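PDB 6J31: kcn28 from Kitasatospora, which is of unknown function but adopts the two-domain GT-B fold and is related to the erythromycin biosynthesis protein CIII family. Local coordinates for residues H6-S11 against R34-N39; F104-L109 against I122-I127; P112-A117 against G176-L181; E183-L188 against K203-I208. All coordinates share one frame; numbering follows the deposited sequence.

Interaction 1: residues H6-S11 against R34-N39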
# COMPACT_ATOMS: atom_id res chain seq x y z
N HIS A 6 -5.20 -3.05 -26.29
CA HIS A 6 -4.34 -2.08 -25.64
C HIS A 6 -4.89 -1.78 -24.25
O HIS A 6 -6.01 -1.28 -24.12
CB HIS A 6 -4.24 -0.81 -26.49
CG HIS A 6 -3.45 0.29 -25.85
ND1 HIS A 6 -3.52 1.60 -26.27
CD2 HIS A 6 -2.57 0.28 -24.81
CE1 HIS A 6 -2.73 2.35 -25.52
NE2 HIS A 6 -2.14 1.57 -24.63
N ILE A 7 -4.10 -2.10 -23.23
CA ILE A 7 -4.43 -1.83 -21.83
C ILE A 7 -3.53 -0.71 -21.35
O ILE A 7 -2.30 -0.80 -21.47
CB ILE A 7 -4.26 -3.08 -20.95
CG1 ILE A 7 -5.24 -4.18 -21.37
CG2 ILE A 7 -4.43 -2.72 -19.48
CD1 ILE A 7 -4.94 -5.51 -20.73
N ALA A 8 -4.12 0.35 -20.79
CA ALA A 8 -3.37 1.49 -20.27
C ALA A 8 -3.47 1.51 -18.75
O ALA A 8 -4.56 1.66 -18.20
CB ALA A 8 -3.88 2.81 -20.85
N MET A 9 -2.32 1.38 -18.10
CA MET A 9 -2.20 1.50 -16.66
C MET A 9 -1.69 2.89 -16.32
O MET A 9 -0.82 3.43 -17.01
CB MET A 9 -1.25 0.42 -16.11
CG MET A 9 -0.93 0.53 -14.63
SD MET A 9 -2.36 0.30 -13.57
CE MET A 9 -1.64 0.61 -11.96
N VAL A 10 -2.27 3.50 -15.29
CA VAL A 10 -1.86 4.82 -14.82
C VAL A 10 -1.68 4.75 -13.31
O VAL A 10 -2.54 4.23 -12.59
CB VAL A 10 -2.89 5.92 -15.18
CG1 VAL A 10 -2.32 7.30 -14.87
CG2 VAL A 10 -3.31 5.81 -16.65
N SER A 11 -0.56 5.28 -12.82
CA SER A 11 -0.33 5.34 -11.38
C SER A 11 0.48 6.59 -11.08
O SER A 11 0.64 7.47 -11.92
CB SER A 11 0.36 4.08 -10.85
OG SER A 11 0.33 4.07 -9.43
N ARG A 34 -0.89 -5.47 -25.41
CA ARG A 34 -0.09 -4.26 -25.43
C ARG A 34 -0.47 -3.42 -24.22
O ARG A 34 -1.60 -2.92 -24.14
CB ARG A 34 -0.29 -3.47 -26.72
CG ARG A 34 0.51 -2.18 -26.71
CD ARG A 34 0.04 -1.19 -27.75
NE ARG A 34 0.78 0.06 -27.64
CZ ARG A 34 0.31 1.24 -28.03
NH1 ARG A 34 -0.90 1.32 -28.57
NH2 ARG A 34 1.05 2.33 -27.89
N VAL A 35 0.46 -3.27 -23.28
CA VAL A 35 0.22 -2.55 -22.04
C VAL A 35 1.09 -1.30 -22.04
O VAL A 35 2.31 -1.39 -22.20
CB VAL A 35 0.51 -3.43 -20.81
CG1 VAL A 35 0.15 -2.68 -19.53
CG2 VAL A 35 -0.27 -4.72 -20.90
N THR A 36 0.45 -0.15 -21.89
CA THR A 36 1.16 1.10 -21.66
C THR A 36 0.97 1.49 -20.20
O THR A 36 -0.08 1.23 -19.61
CB THR A 36 0.68 2.22 -22.59
OG1 THR A 36 -0.73 2.42 -22.44
CG2 THR A 36 0.99 1.87 -24.04
N TYR A 37 2.01 2.09 -19.61
CA TYR A 37 2.01 2.43 -18.20
C TYR A 37 2.42 3.89 -18.06
O TYR A 37 3.58 4.23 -18.28
CB TYR A 37 2.95 1.50 -17.43
CG TYR A 37 2.80 1.51 -15.92
CD1 TYR A 37 2.25 2.60 -15.26
CD2 TYR A 37 3.19 0.42 -15.17
CE1 TYR A 37 2.11 2.60 -13.88
CE2 TYR A 37 3.06 0.41 -13.79
CZ TYR A 37 2.52 1.51 -13.16
OH TYR A 37 2.38 1.50 -11.79
N ALA A 38 1.47 4.73 -17.68
CA ALA A 38 1.71 6.16 -17.49
C ALA A 38 2.11 6.42 -16.05
O ALA A 38 1.37 6.07 -15.12
CB ALA A 38 0.48 6.97 -17.86
N ASN A 39 3.29 7.01 -15.86
CA ASN A 39 3.75 7.36 -14.53
C ASN A 39 4.89 8.36 -14.66
O ASN A 39 5.41 8.61 -15.75
CB ASN A 39 4.19 6.12 -13.75
CG ASN A 39 3.94 6.26 -12.26
OD1 ASN A 39 4.03 7.36 -11.71
ND2 ASN A 39 3.61 5.15 -11.61
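His6 and Thr36 join hands across parallel strands 6-10 and 34-39, which with helix 22-30 form the first beta-alpha-beta unit of a Rossmann-like domain. His6 NE2 lies 2.7 Å from Thr36 OG1, which sits at the ring edge in the imidazole plane; the bond is nearly straight, and OG1 is gripped a second time by the hydroxyl of Tyr96. Five backbone bonds link the strands, from Ile7 N to Arg34 O through to Ser11 N to Ala38 O.

The tight part is the face holding Met9 and Tyr37. With CG anti to the backbone N (chi1 174°), Met9 CG lies over the middle of the Tyr37 ring, 3.7 Å from its centroid; the bend at chi2 then sets where SD goes, higher above the same face and 5.2 Å from that centroid, a Met-aromatic contact. Ile25 of helix 22-30 touches both Met9 and Val35.

Packing is looser at the partly exposed Arg34. Its guanidinium stacks on the His6 ring with planes 26° apart and centres 4.1 Å apart, and its NH2 forms a salt bridge with Asp99. A cation resting on the imidazole face would be expected to disfavour a second charge on His6, consistent with a neutral ring; either His6 NE2 or Thr36 OG1 could then donate in their bond.

Interaction 2: residues F104-L109 against I122-I127. With BG9 ((2E,2'E)-3,3'-(1,2-phenylene)di(prop-2-enoic acid)), chain I.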
# COMPACT_ATOMS: atom_id res chain seq x y z
N PHE A 104 -8.78 1.57 -19.34
CA PHE A 104 -7.90 2.32 -18.46
C PHE A 104 -7.86 1.64 -17.10
O PHE A 104 -8.90 1.49 -16.45
CB PHE A 104 -8.38 3.76 -18.30
CG PHE A 104 -7.81 4.71 -19.31
CD1 PHE A 104 -6.48 5.08 -19.26
CD2 PHE A 104 -8.62 5.25 -20.30
CE1 PHE A 104 -5.95 5.96 -20.18
CE2 PHE A 104 -8.10 6.14 -21.22
CZ PHE A 104 -6.77 6.49 -21.17
N LEU A 105 -6.67 1.22 -16.68
CA LEU A 105 -6.43 0.78 -15.31
C LEU A 105 -5.75 1.93 -14.57
O LEU A 105 -4.82 2.53 -15.10
CB LEU A 105 -5.53 -0.46 -15.26
CG LEU A 105 -5.90 -1.70 -16.07
CD1 LEU A 105 -4.92 -2.84 -15.74
CD2 LEU A 105 -7.34 -2.12 -15.86
N TYR A 106 -6.22 2.23 -13.36
CA TYR A 106 -5.64 3.36 -12.65
C TYR A 106 -5.57 3.11 -11.15
O TYR A 106 -6.53 2.63 -10.54
CB TYR A 106 -6.44 4.65 -12.94
CG TYR A 106 -7.87 4.63 -12.43
CD1 TYR A 106 -8.87 3.99 -13.15
CD2 TYR A 106 -8.21 5.28 -11.25
CE1 TYR A 106 -10.18 3.98 -12.69
CE2 TYR A 106 -9.50 5.27 -10.79
CZ TYR A 106 -10.48 4.63 -11.50
OH TYR A 106 -11.77 4.63 -11.02
N ASP A 107 -4.44 3.49 -10.57
CA ASP A 107 -4.30 3.52 -9.12
C ASP A 107 -5.27 4.53 -8.52
O ASP A 107 -5.80 5.40 -9.21
CB ASP A 107 -2.85 3.89 -8.77
CG ASP A 107 -2.65 4.10 -7.29
OD1 ASP A 107 -2.53 3.10 -6.56
OD2 ASP A 107 -2.67 5.27 -6.87
N VAL A 108 -5.51 4.40 -7.21
CA VAL A 108 -6.48 5.25 -6.51
C VAL A 108 -6.16 6.73 -6.72
O VAL A 108 -7.06 7.56 -6.88
CB VAL A 108 -6.52 4.91 -5.01
CG1 VAL A 108 -7.60 5.72 -4.30
CG2 VAL A 108 -6.75 3.45 -4.80
N LEU A 109 -4.87 7.08 -6.73
CA LEU A 109 -4.46 8.47 -6.89
C LEU A 109 -4.36 8.89 -8.35
O LEU A 109 -4.07 10.05 -8.62
CB LEU A 109 -3.12 8.70 -6.19
CG LEU A 109 -3.08 8.49 -4.67
CD1 LEU A 109 -1.72 8.83 -4.09
CD2 LEU A 109 -4.15 9.32 -3.98
N ILE A 122 -14.55 4.95 -22.68
CA ILE A 122 -13.70 3.78 -22.52
C ILE A 122 -13.93 3.26 -21.11
O ILE A 122 -14.03 4.06 -20.17
CB ILE A 122 -12.22 4.13 -22.78
CG1 ILE A 122 -12.06 4.74 -24.18
CG2 ILE A 122 -11.33 2.91 -22.68
CD1 ILE A 122 -10.66 5.19 -24.49
N PRO A 123 -14.05 1.95 -20.90
CA PRO A 123 -14.19 1.42 -19.54
C PRO A 123 -12.91 1.62 -18.73
O PRO A 123 -11.80 1.63 -19.27
CB PRO A 123 -14.49 -0.07 -19.75
CG PRO A 123 -14.07 -0.37 -21.15
CD PRO A 123 -14.17 0.90 -21.93
N SER A 124 -13.09 1.82 -17.42
CA SER A 124 -12.00 2.02 -16.48
C SER A 124 -12.15 1.10 -15.28
O SER A 124 -13.27 0.74 -14.88
CB SER A 124 -11.94 3.48 -16.01
OG SER A 124 -13.05 3.80 -15.19
N ILE A 125 -11.02 0.68 -14.72
CA ILE A 125 -10.97 -0.18 -13.54
C ILE A 125 -9.97 0.41 -12.56
O ILE A 125 -8.80 0.60 -12.90
CB ILE A 125 -10.57 -1.63 -13.88
CG1 ILE A 125 -11.49 -2.21 -14.95
CG2 ILE A 125 -10.57 -2.49 -12.62
CD1 ILE A 125 -10.98 -3.50 -15.53
N GLN A 126 -10.42 0.68 -11.34
CA GLN A 126 -9.52 1.15 -10.30
C GLN A 126 -8.69 -0.01 -9.75
O GLN A 126 -9.20 -1.12 -9.57
CB GLN A 126 -10.30 1.81 -9.17
CG GLN A 126 -9.44 2.35 -8.04
CD GLN A 126 -10.22 2.52 -6.76
OE1 GLN A 126 -10.64 1.54 -6.14
NE2 GLN A 126 -10.45 3.76 -6.36
N ILE A 127 -7.42 0.26 -9.49
CA ILE A 127 -6.52 -0.68 -8.83
C ILE A 127 -6.17 -0.08 -7.47
O ILE A 127 -5.40 0.89 -7.39
CB ILE A 127 -5.25 -0.94 -9.66
CG1 ILE A 127 -5.61 -1.25 -11.11
CG2 ILE A 127 -4.45 -2.11 -9.07
CD1 ILE A 127 -6.28 -2.59 -11.32
C1 BG9 I . -6.66 5.48 -0.55
C2 BG9 I . -6.75 6.75 0.01
C3 BG9 I . -5.62 7.58 0.06
C4 BG9 I . -4.41 7.13 -0.48
C5 BG9 I . -4.33 5.85 -1.04
C6 BG9 I . -5.45 5.03 -1.07
C7 BG9 I . -3.15 8.02 -0.46
C8 BG9 I . -2.27 7.94 0.54
C9 BG9 I . -1.02 8.84 0.54
C10 BG9 I . -5.76 8.98 0.68
C11 BG9 I . -6.77 9.21 1.52
C12 BG9 I . -6.95 10.60 2.15
O2 BG9 I . -8.01 11.13 2.11
O3 BG9 I . -1.32 10.06 1.18
O HOH W 1 -13.80 3.31 -12.52
O HOH W 2 -2.20 0.62 -7.20
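A beta-alpha-beta crossover, strand 103-107, helix 112-120 and strand 124-128, brings Phe104 beside Ser124 and Tyr106 beside Gln126 in the parallel sheet of the N-terminal Rossmann-like domain. Four backbone bonds hold the strands in register: Phe104 N to Pro123 O, Ile125 N to Phe104 O, Tyr106 N to Ile125 O, and Ile127 N to Tyr106 O. The shortest, Ile127 N to Tyr106 O, measures 2.7 Å.

On the face of Phe104 and Tyr106, the tyrosine is the principal side chain. Its CG lies between the backbone N and the carbonyl carbon (chi1 64°), which folds the ring across the neighbouring strand. Gln126 CA then sits over one ring face, 3.9 Å from the centroid, and Gln126 CB approaches Tyr106 CZ at 3.7 Å. The Tyr106 hydroxyl and Ser124 OG are bridged by a water at the ring edge, 2.8 Å from each oxygen. Beyond the contact, Gln126 OE1 bonds to Ser185 OG. The other face is greasy: Leu105 CD2 lies alongside Ile125 CB at 3.8 Å, and Ile390 of helix 382-391 touches both residues.

Past Tyr106 the chain runs into the ligand pocket. Asp107 OD2 accepts from Leu109 N in an Asx turn, and OD1 bonds to ND1 of His17, a residue of the pocket. The turn presents Val108 and Leu109 to (2E,2'E)-3,3'-(1,2-phenylene)di(prop-2-enoic acid): Val108 CG1 is 3.9 Å from C1 of its phenylene ring, and Leu109 CD2 touches C7 of one arm.

Interaction 3: residues P112-A117 against G176-L181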
# COMPACT_ATOMS: atom_id res chain seq x y z
N PRO A 112 -7.67 10.88 -12.38
CA PRO A 112 -7.87 11.63 -13.63
C PRO A 112 -7.96 10.72 -14.85
O PRO A 112 -8.59 11.11 -15.84
CB PRO A 112 -6.64 12.54 -13.70
CG PRO A 112 -6.34 12.82 -12.28
CD PRO A 112 -6.60 11.51 -11.57
N ALA A 113 -7.38 9.52 -14.79
CA ALA A 113 -7.55 8.58 -15.89
C ALA A 113 -9.02 8.18 -16.05
O ALA A 113 -9.47 7.96 -17.18
CB ALA A 113 -6.69 7.34 -15.66
N ARG A 114 -9.77 8.10 -14.96
CA ARG A 114 -11.20 7.81 -15.08
C ARG A 114 -11.94 8.96 -15.77
O ARG A 114 -12.81 8.72 -16.61
CB ARG A 114 -11.82 7.55 -13.72
CG ARG A 114 -13.32 7.32 -13.77
CD ARG A 114 -13.92 7.22 -12.38
NE ARG A 114 -15.34 6.91 -12.44
CZ ARG A 114 -16.16 6.89 -11.39
NH1 ARG A 114 -15.71 7.18 -10.17
NH2 ARG A 114 -17.43 6.57 -11.55
N VAL A 115 -11.58 10.20 -15.44
CA VAL A 115 -12.18 11.35 -16.12
C VAL A 115 -11.93 11.25 -17.61
O VAL A 115 -12.83 11.46 -18.44
CB VAL A 115 -11.64 12.66 -15.54
CG1 VAL A 115 -12.17 13.86 -16.33
CG2 VAL A 115 -11.97 12.78 -14.06
N LEU A 116 -10.70 10.89 -17.98
CA LEU A 116 -10.36 10.71 -19.38
C LEU A 116 -11.17 9.58 -19.99
O LEU A 116 -11.70 9.70 -21.10
CB LEU A 116 -8.86 10.43 -19.49
CG LEU A 116 -8.07 10.89 -20.71
CD1 LEU A 116 -6.95 9.93 -21.07
CD2 LEU A 116 -8.96 11.19 -21.90
N ALA A 117 -11.32 8.48 -19.25
CA ALA A 117 -12.09 7.34 -19.75
C ALA A 117 -13.55 7.72 -19.95
O ALA A 117 -14.19 7.26 -20.91
CB ALA A 117 -11.96 6.16 -18.79
N GLY A 176 -16.36 13.26 -4.46
CA GLY A 176 -16.09 12.07 -3.65
C GLY A 176 -16.33 10.78 -4.41
O GLY A 176 -15.55 9.83 -4.29
N ASP A 177 -17.42 10.71 -5.17
CA ASP A 177 -17.75 9.49 -5.90
C ASP A 177 -16.69 9.18 -6.94
O ASP A 177 -16.16 8.06 -6.99
CB ASP A 177 -19.13 9.63 -6.54
CG ASP A 177 -20.25 9.50 -5.53
OD1 ASP A 177 -19.95 9.32 -4.33
OD2 ASP A 177 -21.43 9.58 -5.94
N LEU A 178 -16.39 10.14 -7.81
CA LEU A 178 -15.12 10.11 -8.52
C LEU A 178 -14.03 10.06 -7.46
O LEU A 178 -14.08 10.82 -6.50
CB LEU A 178 -15.00 11.37 -9.39
CG LEU A 178 -13.87 11.68 -10.39
CD1 LEU A 178 -12.62 12.14 -9.70
CD2 LEU A 178 -13.57 10.54 -11.32
N VAL A 179 -13.10 9.11 -7.60
CA VAL A 179 -12.01 8.80 -6.66
C VAL A 179 -12.37 7.60 -5.79
O VAL A 179 -11.69 6.58 -5.83
CB VAL A 179 -11.59 9.97 -5.74
CG1 VAL A 179 -10.59 9.49 -4.69
CG2 VAL A 179 -11.00 11.13 -6.52
N ASN A 180 -13.42 7.73 -4.97
CA ASN A 180 -13.72 6.72 -3.96
C ASN A 180 -14.94 5.85 -4.25
O ASN A 180 -15.20 4.91 -3.49
CB ASN A 180 -13.86 7.37 -2.58
CG ASN A 180 -12.52 7.80 -2.00
OD1 ASN A 180 -11.50 7.17 -2.27
ND2 ASN A 180 -12.53 8.84 -1.18
N LEU A 181 -15.66 6.11 -5.34
CA LEU A 181 -16.73 5.22 -5.81
C LEU A 181 -16.47 4.88 -7.28
O LEU A 181 -17.21 5.30 -8.17
CB LEU A 181 -18.10 5.88 -5.64
CG LEU A 181 -19.32 5.00 -5.93
CD1 LEU A 181 -19.56 4.02 -4.80
CD2 LEU A 181 -20.56 5.85 -6.22
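Arg114 and Leu178 run antiparallel, side by side, the arginine running on to the far backbone while the leucine meets its aliphatic stem. The arginine is fully stretched, with CG anti to the backbone N (chi1 177°) and an extended chain from CG to NE, so its length is spent on crossing from one segment to the other. On the way its aliphatic part rubs against the leucine: Arg114 CD lies 3.5 Å from Leu178 CD2. The same methyl meets Val115 CG2 at 3.9 Å, but there the side chains are nearly perpendicular, so Leu178 CD2 touches two consecutive residues of the helix.

The helix that sends out these side chains, 112-120, is the connecting helix of a beta-alpha-beta unit in the Rossmann-like N-terminal domain; the partner, 177-180, is a short helical turn that leads into strand 185-187. Other parts of the fold close around the pair, with Arg114 also leaning on Tyr106 and Ser124, and Leu178 on Tyr111.

At its far end the guanidinium meets backbone oxygens. Arg114 NH1 makes two weak, bent hydrogen bonds, to Asp177 O at 3.3 Å and to Leu181 O at 3.1 Å. Asp177 O lies at the guanidinium edge, in its plane, whereas Leu181 O approaches obliquely. Asp177 O already accepts from Leu181 N within the turn, and the positive charge would probably polarise both carbonyls further.

Interaction 4: residues E183-L188 against K203-I208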
# COMPACT_ATOMS: atom_id res chain seq x y z
N GLU A 183 -16.19 2.92 -10.93
CA GLU A 183 -17.11 2.05 -11.67
C GLU A 183 -16.80 0.59 -11.41
O GLU A 183 -17.71 -0.22 -11.17
CB GLU A 183 -17.02 2.35 -13.16
CG GLU A 183 -18.00 1.56 -14.02
CD GLU A 183 -19.36 2.23 -14.15
OE1 GLU A 183 -19.39 3.44 -14.45
OE2 GLU A 183 -20.39 1.54 -13.97
N ARG A 184 -15.53 0.22 -11.46
CA ARG A 184 -15.06 -1.12 -11.14
C ARG A 184 -13.76 -0.97 -10.38
O ARG A 184 -12.97 -0.07 -10.66
CB ARG A 184 -14.86 -1.97 -12.40
CG ARG A 184 -16.14 -2.36 -13.09
CD ARG A 184 -15.91 -2.90 -14.49
NE ARG A 184 -17.16 -3.03 -15.23
CZ ARG A 184 -18.04 -4.00 -15.03
NH1 ARG A 184 -17.81 -4.93 -14.12
NH2 ARG A 184 -19.16 -4.05 -15.74
N SER A 185 -13.52 -1.86 -9.42
CA SER A 185 -12.32 -1.73 -8.62
C SER A 185 -11.77 -3.10 -8.27
O SER A 185 -12.52 -3.99 -7.86
CB SER A 185 -12.58 -0.93 -7.35
OG SER A 185 -11.44 -0.93 -6.51
N LEU A 186 -10.46 -3.25 -8.42
CA LEU A 186 -9.74 -4.42 -7.95
C LEU A 186 -9.02 -4.00 -6.68
O LEU A 186 -8.10 -3.18 -6.72
CB LEU A 186 -8.76 -4.94 -9.00
CG LEU A 186 -9.37 -5.42 -10.32
CD1 LEU A 186 -8.28 -5.88 -11.27
CD2 LEU A 186 -10.37 -6.53 -10.07
N VAL A 187 -9.47 -4.53 -5.54
CA VAL A 187 -8.90 -4.18 -4.25
C VAL A 187 -7.84 -5.23 -3.93
O VAL A 187 -8.15 -6.40 -3.71
CB VAL A 187 -9.98 -4.13 -3.16
CG1 VAL A 187 -9.42 -3.53 -1.88
CG2 VAL A 187 -11.18 -3.34 -3.64
N LEU A 188 -6.58 -4.80 -3.89
CA LEU A 188 -5.46 -5.72 -3.80
C LEU A 188 -5.17 -6.11 -2.35
O LEU A 188 -4.01 -6.20 -1.95
CB LEU A 188 -4.24 -5.07 -4.44
CG LEU A 188 -4.33 -4.90 -5.97
CD1 LEU A 188 -2.96 -4.74 -6.61
CD2 LEU A 188 -5.10 -6.06 -6.60
N LYS A 203 -20.39 -6.08 -6.01
CA LYS A 203 -20.71 -5.89 -7.42
C LYS A 203 -19.75 -4.89 -8.05
O LYS A 203 -19.45 -4.99 -9.25
CB LYS A 203 -22.14 -5.39 -7.56
CG LYS A 203 -23.22 -6.45 -7.39
CD LYS A 203 -24.56 -5.84 -7.70
CE LYS A 203 -24.80 -4.65 -6.79
NZ LYS A 203 -26.02 -3.87 -7.16
N ARG A 204 -19.27 -3.95 -7.26
CA ARG A 204 -18.38 -2.87 -7.67
C ARG A 204 -16.92 -3.12 -7.31
O ARG A 204 -16.04 -2.88 -8.13
CB ARG A 204 -18.86 -1.56 -7.05
CG ARG A 204 -18.11 -0.33 -7.49
CD ARG A 204 -18.60 0.89 -6.74
NE ARG A 204 -20.02 1.14 -6.97
CZ ARG A 204 -20.49 1.88 -7.98
NH1 ARG A 204 -19.65 2.43 -8.84
NH2 ARG A 204 -21.79 2.06 -8.12
N PHE A 205 -16.65 -3.59 -6.09
CA PHE A 205 -15.30 -3.83 -5.60
C PHE A 205 -15.05 -5.33 -5.54
O PHE A 205 -15.90 -6.08 -5.05
CB PHE A 205 -15.09 -3.22 -4.21
CG PHE A 205 -15.26 -1.72 -4.14
CD1 PHE A 205 -14.17 -0.88 -4.33
CD2 PHE A 205 -16.49 -1.16 -3.86
CE1 PHE A 205 -14.32 0.50 -4.26
CE2 PHE A 205 -16.65 0.22 -3.79
CZ PHE A 205 -15.56 1.05 -3.99
N THR A 206 -13.90 -5.77 -6.04
CA THR A 206 -13.50 -7.17 -5.95
C THR A 206 -12.26 -7.28 -5.08
O THR A 206 -11.24 -6.65 -5.37
CB THR A 206 -13.22 -7.77 -7.33
OG1 THR A 206 -14.43 -7.77 -8.11
CG2 THR A 206 -12.72 -9.20 -7.20
N PHE A 207 -12.34 -8.09 -4.02
CA PHE A 207 -11.20 -8.33 -3.15
C PHE A 207 -10.30 -9.37 -3.81
O PHE A 207 -10.67 -10.54 -3.93
CB PHE A 207 -11.65 -8.77 -1.77
CG PHE A 207 -12.40 -7.70 -1.02
CD1 PHE A 207 -11.75 -6.55 -0.59
CD2 PHE A 207 -13.75 -7.84 -0.74
CE1 PHE A 207 -12.43 -5.57 0.09
CE2 PHE A 207 -14.44 -6.86 -0.05
CZ PHE A 207 -13.77 -5.72 0.37
N ILE A 208 -9.12 -8.93 -4.25
CA ILE A 208 -8.24 -9.78 -5.04
C ILE A 208 -7.18 -10.41 -4.15
O ILE A 208 -6.70 -11.52 -4.41
CB ILE A 208 -7.61 -8.97 -6.19
CG1 ILE A 208 -8.68 -8.57 -7.20
CG2 ILE A 208 -6.49 -9.74 -6.88
CD1 ILE A 208 -9.20 -9.74 -8.02
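Val187 N gives Thr206 O a hydrogen bond of 2.8 Å, and Val187 O in turn accepts from Ile208 N at the same distance, so one valine is held to the neighbouring strand through both its amide and its carbonyl. Thr206 N to Ser185 O and Ser185 N to Arg204 O continue the parallel pairing toward the start of the segments, the last of these being the most bent at 137°.

Ser185, Val187, Phe205 and Phe207 share one face. Ser185 CB comes within 3.4 Å of Phe205 CD1, while its OG, anti to the backbone N (chi1 174°), is turned to the neighbouring strand 124-128, where it finds its hydrogen bond. Val187 divides its methyl groups between the two aromatics: CG2 reaches the edge of the Phe205 ring, close to the ring plane, 3.9 Å from CD1, and CG1 lies alongside Phe207, 4.0 Å from its CD1. On the side of Leu186 and Thr206, Leu186 CD2 lies at a slant against Ile208 CG1, from just past the strand, at 3.9 Å.

Packing thins at the exposed end, where Arg204 CG passes Glu183 O at 3.7 Å. The arginine chain bends at chi3 and its NH1 bonds to Pro182 O; the carboxylate of Glu183 stays too distant for a salt bridge.

The pair forms one side of the seven-stranded N-terminal sheet, with 205-207 outermost and 185-187 bonded on its other flank to strand 124-128. Over the Leu186 and Thr206 face lies helix 382-391, the C-terminal helix that returns to the N-terminal domain, as is usual in GT-B folds.

How the interactions relate
All four contacts lie in the N-terminal Rossmann-like domain, and three of them are strand pairs in one parallel sheet. Interaction 1 comes first along the chain, and its strand 6-10 adjoins strand 103-107 of interaction 2, with centres about 10 Å apart. Interaction 4, about 11 Å from interaction 2 on the other side, continues the sheet from strand 124-128 to its outermost strand. Interaction 3 alternates with interaction 2 in the sequence, since helix 112-120 lies between the two strands of interaction 2 and 176-181 comes after them; their centres are about 8 Å apart. Together they span six neighbouring strands, from 34-39 to 205-207, with the ligand pocket reached by residues just past Asp107.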